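Local coordinates for protein hydratase ChsH2 (Mycobacterium tuberculosis SUMu008, PDB 4W78) that probably works with its partner ChsH1 as a MaoC-like enoyl-CoA hydratase in the breakdown of cholesterol, at residues 25-30 and 49-54; 18-23 and 84-89. All blocks are in the same frame, centred on the assembly; numbering follows the deposited sequence.

Contact 1: 25-30 and 49-54; sequences LATRDF and FVNILT. With CD (cadmium ion), chain B.
Asn51 holds its CG between its own backbone N and carbonyl carbon (chi1 76°), while Asp29 turns its CG opposite the backbone N (chi1 -176°), and the two side chains come from opposite directions, with carboxylate and amide planes well inclined to each other. Asn51 ND2 lies 2.8 Å from Asp29 OD2 in a nearly straight bond (169° at the hydrogen) that reaches the anti side of the carboxylate. The other N-H of Asn51 ND2 goes to Thr27 OG1 at 2.9 Å, a hydroxyl bonded in turn to Ala24 O. At the far end of the amide, Asn51 OD1 accepts from Thr54 OG1 at 2.6 Å and from Thr54 N at 3.0 Å, so asparagine suits this N-cap: one end caps the helix while the other positions the carboxylate. Asp29 OD2 also binds cadmium at 2.3 Å, with His34 and two waters among the other ligands. The Asp29 and His34 pair recalls the Asp-His pair of MaoC-like hydratases, consistent with an active-site location. Leu53 CB packs 3.6 Å from Thr27 CB, an apolar patch beside the polar network. The contact joins the Schellman end of helix 17-26, with Arg28 at positive phi, to the start of helix 52-67, while Ile52 touches Leu78 and Leu80 of strand 72-80.

Contact 2: 18-23 and 84-89; sequences TFIVST and WYAYDT
Ile20 and Ala86 mark the closest approach of two unlike backbones, their CA atoms 7.1 Å apart: residues 18-23 are helical throughout, whereas Tyr85 to Asp88 form a type II beta turn. The turn is closed by Asp88 N on Tyr85 O at 3.0 Å, and Tyr87, in its third position, takes the positive phi (80°) that this turn requires. Ile20 carries its CD1 out on an extended chain (chi2 -174°), placing that methyl 3.4 Å from Ala86 N and 4.0 Å from Ala86 CB. The longer, unbranched CG1-CD1 arm of isoleucine reaches the turn backbone here, and the small alanine lets it approach closely. In the hot-dog fold of MaoC-like proteins a curved antiparallel sheet wraps a long central helix, here 52-67; this turn leads into strand 89-100 of that sheet, and Leu58 of the central helix touches both Phe19 and Trp84. The Phe19 and Trp84 rings meet obliquely, planes 38° apart and centroids 5.5 Å apart (Phe19 ring to Trp84 six-membered ring), with Phe19 CE2 3.7 Å from Trp84 CH2. Thr23 CG2 sits above one face of the Phe19 ring, toward its rim. Besides its broad apolar surface, the indole offers a donor: Trp84 NE1 binds Asp88 O at 3.0 Å, from above the carbonyl plane. Asp88 OD2 accepts from Tyr85 N at 3.1 Å, met from above the carboxylate plane.

From the N terminus the chain runs through strand 7-14 into helix 17-26, which serves both contacts: its first half faces 84-89 in contact 2, and its end and the following loop face 49-54 in contact 1. Contact 1 closes the shorter loop, which includes helix 37-42. Contact 2 closes a longer one that also takes in helix 52-67 and strand 72-80, so the first lies wholly within the second. They meet directly: Val50 N is 3.0 Å from Trp84 O, a probable hydrogen bond, and Thr54 packs against Thr23. Together they tie helix 17-26 to the start of helix 52-67 and to the turn before strand 89-100.

Contact 1: 25-30 and 49-54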
# COMPACT_ATOMS: atom_id res chain seq x y z
N LEU F 25 4.21 1.22 4.14
CA LEU F 25 3.07 0.34 3.87
C LEU F 25 3.46 -0.91 3.09
O LEU F 25 2.85 -1.96 3.28
CB LEU F 25 1.89 1.08 3.22
CG LEU F 25 0.94 1.69 4.25
CD1 LEU F 25 1.59 2.75 5.13
CD2 LEU F 25 -0.30 2.21 3.57
N ALA F 26 4.49 -0.81 2.25
CA ALA F 26 4.97 -2.00 1.54
C ALA F 26 5.66 -2.96 2.50
O ALA F 26 5.81 -4.15 2.19
CB ALA F 26 5.93 -1.61 0.39
N THR F 27 6.12 -2.47 3.65
CA THR F 27 6.65 -3.38 4.67
C THR F 27 5.55 -3.82 5.64
O THR F 27 5.83 -4.48 6.64
CB THR F 27 7.84 -2.79 5.47
OG1 THR F 27 7.37 -1.68 6.26
CG2 THR F 27 8.94 -2.31 4.56
N ARG F 28 4.31 -3.44 5.33
CA ARG F 28 3.12 -3.77 6.12
C ARG F 28 3.17 -3.24 7.56
O ARG F 28 2.64 -3.84 8.50
CB ARG F 28 2.80 -5.27 6.07
CG ARG F 28 2.49 -5.75 4.66
CD ARG F 28 2.02 -7.19 4.66
NE ARG F 28 0.81 -7.40 5.45
CZ ARG F 28 0.66 -8.37 6.34
NH1 ARG F 28 1.67 -9.22 6.56
NH2 ARG F 28 -0.47 -8.51 7.02
N ASP F 29 3.80 -2.07 7.68
CA ASP F 29 3.90 -1.33 8.93
C ASP F 29 2.93 -0.16 8.85
O ASP F 29 3.18 0.81 8.13
CB ASP F 29 5.33 -0.83 9.09
CG ASP F 29 5.57 -0.14 10.39
OD1 ASP F 29 4.60 0.28 11.07
OD2 ASP F 29 6.76 -0.01 10.74
N PHE F 30 1.82 -0.29 9.58
CA PHE F 30 0.76 0.70 9.56
C PHE F 30 0.80 1.63 10.76
O PHE F 30 -0.17 2.35 11.04
CB PHE F 30 -0.61 0.02 9.43
CG PHE F 30 -0.82 -0.62 8.10
CD1 PHE F 30 -0.40 -1.91 7.86
CD2 PHE F 30 -1.42 0.09 7.06
CE1 PHE F 30 -0.56 -2.50 6.60
CE2 PHE F 30 -1.60 -0.48 5.82
CZ PHE F 30 -1.17 -1.78 5.59
N PHE F 49 8.44 9.72 9.74
CA PHE F 49 9.81 9.25 9.61
C PHE F 49 9.83 7.82 9.12
O PHE F 49 8.87 7.06 9.30
CB PHE F 49 10.60 9.40 10.93
CG PHE F 49 9.96 8.73 12.11
CD1 PHE F 49 10.20 7.39 12.41
CD2 PHE F 49 9.13 9.46 12.96
CE1 PHE F 49 9.63 6.79 13.52
CE2 PHE F 49 8.55 8.86 14.07
CZ PHE F 49 8.80 7.53 14.35
N VAL F 50 10.95 7.47 8.50
CA VAL F 50 11.15 6.16 7.89
C VAL F 50 11.18 5.06 8.95
O VAL F 50 11.77 5.24 10.03
CB VAL F 50 12.47 6.17 7.09
CG1 VAL F 50 12.83 4.77 6.56
CG2 VAL F 50 12.40 7.16 5.94
N ASN F 51 10.56 3.91 8.65
CA ASN F 51 10.49 2.81 9.63
C ASN F 51 11.71 1.89 9.55
O ASN F 51 12.51 1.97 8.61
CB ASN F 51 9.18 2.02 9.50
CG ASN F 51 9.15 1.08 8.29
OD1 ASN F 51 9.86 1.29 7.32
ND2 ASN F 51 8.34 0.03 8.37
N ILE F 52 11.86 1.01 10.53
CA ILE F 52 13.10 0.23 10.61
C ILE F 52 13.12 -0.89 9.56
O ILE F 52 14.20 -1.31 9.14
CB ILE F 52 13.37 -0.27 12.05
CG1 ILE F 52 14.84 -0.70 12.21
CG2 ILE F 52 12.38 -1.35 12.45
CD1 ILE F 52 15.23 -0.86 13.67
N LEU F 53 11.96 -1.38 9.14
CA LEU F 53 11.93 -2.43 8.10
C LEU F 53 12.41 -1.84 6.79
O LEU F 53 13.01 -2.54 5.97
CB LEU F 53 10.52 -3.04 7.93
CG LEU F 53 10.00 -3.94 9.07
CD1 LEU F 53 9.57 -3.12 10.28
CD2 LEU F 53 8.83 -4.81 8.63
N THR F 54 12.14 -0.56 6.55
CA THR F 54 12.64 0.11 5.36
C THR F 54 14.15 0.36 5.48
O THR F 54 14.88 0.18 4.51
CB THR F 54 11.88 1.42 5.11
OG1 THR F 54 10.52 1.11 4.80
CG2 THR F 54 12.51 2.22 3.98
CD CD B . 6.99 1.12 12.74
O HOH W 1 6.53 2.05 14.84
O HOH W 2 6.16 -1.05 13.88

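Contact 2: 18-23 and 84-89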
# COMPACT_ATOMS: atom_id res chain seq x y z
N THR F 18 6.03 10.61 -0.13
CA THR F 18 5.67 9.41 -0.89
C THR F 18 6.62 8.24 -0.62
O THR F 18 6.17 7.10 -0.45
CB THR F 18 5.60 9.72 -2.40
OG1 THR F 18 4.57 10.69 -2.61
CG2 THR F 18 5.28 8.47 -3.18
N PHE F 19 7.91 8.52 -0.55
CA PHE F 19 8.89 7.49 -0.22
C PHE F 19 8.62 6.90 1.16
O PHE F 19 8.55 5.68 1.32
CB PHE F 19 10.30 8.06 -0.33
CG PHE F 19 11.37 7.10 0.04
CD1 PHE F 19 11.77 6.12 -0.86
CD2 PHE F 19 11.98 7.15 1.30
CE1 PHE F 19 12.76 5.21 -0.53
CE2 PHE F 19 12.98 6.25 1.63
CZ PHE F 19 13.37 5.28 0.72
N ILE F 20 8.46 7.76 2.16
CA ILE F 20 8.30 7.31 3.53
C ILE F 20 7.02 6.50 3.69
O ILE F 20 7.03 5.42 4.30
CB ILE F 20 8.31 8.51 4.49
CG1 ILE F 20 9.65 9.23 4.38
CG2 ILE F 20 8.01 8.05 5.93
CD1 ILE F 20 9.85 10.36 5.40
N VAL F 21 5.93 6.99 3.12
CA VAL F 21 4.63 6.31 3.25
C VAL F 21 4.61 5.00 2.47
O VAL F 21 4.22 3.95 3.00
CB VAL F 21 3.49 7.22 2.80
CG1 VAL F 21 2.17 6.47 2.77
CG2 VAL F 21 3.39 8.44 3.72
N SER F 22 5.05 5.04 1.22
CA SER F 22 5.00 3.85 0.38
C SER F 22 5.90 2.73 0.90
O SER F 22 5.50 1.57 0.85
CB SER F 22 5.30 4.17 -1.09
OG SER F 22 6.62 4.63 -1.26
N THR F 23 7.09 3.07 1.39
CA THR F 23 7.95 2.05 1.97
C THR F 23 7.36 1.47 3.26
O THR F 23 7.32 0.26 3.44
CB THR F 23 9.38 2.54 2.22
OG1 THR F 23 9.37 3.72 3.03
CG2 THR F 23 10.09 2.84 0.89
N TRP F 84 15.03 9.73 10.23
CA TRP F 84 14.96 10.14 8.84
C TRP F 84 13.56 10.71 8.62
O TRP F 84 12.59 9.98 8.39
CB TRP F 84 15.25 8.96 7.91
CG TRP F 84 15.31 9.33 6.46
CD1 TRP F 84 15.05 10.55 5.87
CD2 TRP F 84 15.67 8.45 5.40
NE1 TRP F 84 15.22 10.47 4.51
CE2 TRP F 84 15.60 9.19 4.20
CE3 TRP F 84 16.06 7.12 5.35
CZ2 TRP F 84 15.91 8.63 2.96
CZ3 TRP F 84 16.36 6.56 4.12
CH2 TRP F 84 16.28 7.31 2.94
N TYR F 85 13.47 12.04 8.74
CA TYR F 85 12.22 12.76 8.60
C TYR F 85 11.92 13.11 7.16
O TYR F 85 12.82 13.17 6.33
CB TYR F 85 12.29 14.05 9.41
CG TYR F 85 12.21 13.89 10.90
CD1 TYR F 85 11.16 13.19 11.49
CD2 TYR F 85 13.18 14.45 11.73
CE1 TYR F 85 11.07 13.06 12.87
CE2 TYR F 85 13.10 14.32 13.10
CZ TYR F 85 12.05 13.63 13.66
OH TYR F 85 11.98 13.52 15.04
N ALA F 86 10.64 13.35 6.87
CA ALA F 86 10.25 13.84 5.55
C ALA F 86 11.13 15.02 5.15
O ALA F 86 11.41 15.91 5.96
CB ALA F 86 8.77 14.23 5.53
N TYR F 87 11.57 14.97 3.89
CA TYR F 87 12.39 15.99 3.23
C TYR F 87 13.88 15.94 3.54
O TYR F 87 14.66 16.70 2.95
CB TYR F 87 11.84 17.41 3.42
CG TYR F 87 10.38 17.50 3.07
CD1 TYR F 87 9.94 17.25 1.78
CD2 TYR F 87 9.44 17.81 4.04
CE1 TYR F 87 8.59 17.33 1.46
CE2 TYR F 87 8.09 17.89 3.74
CZ TYR F 87 7.68 17.64 2.45
OH TYR F 87 6.34 17.73 2.13
N ASP F 88 14.28 15.06 4.45
CA ASP F 88 15.69 14.81 4.67
C ASP F 88 16.21 13.95 3.53
O ASP F 88 15.50 13.08 3.01
CB ASP F 88 15.96 14.02 5.95
CG ASP F 88 15.76 14.83 7.22
OD1 ASP F 88 15.72 16.07 7.16
OD2 ASP F 88 15.67 14.18 8.30
N THR F 89 17.47 14.17 3.19
CA THR F 89 18.16 13.30 2.26
C THR F 89 19.19 12.51 3.04
O THR F 89 20.00 13.07 3.78
CB THR F 89 18.86 14.11 1.17
OG1 THR F 89 17.88 14.80 0.39
CG2 THR F 89 19.67 13.19 0.26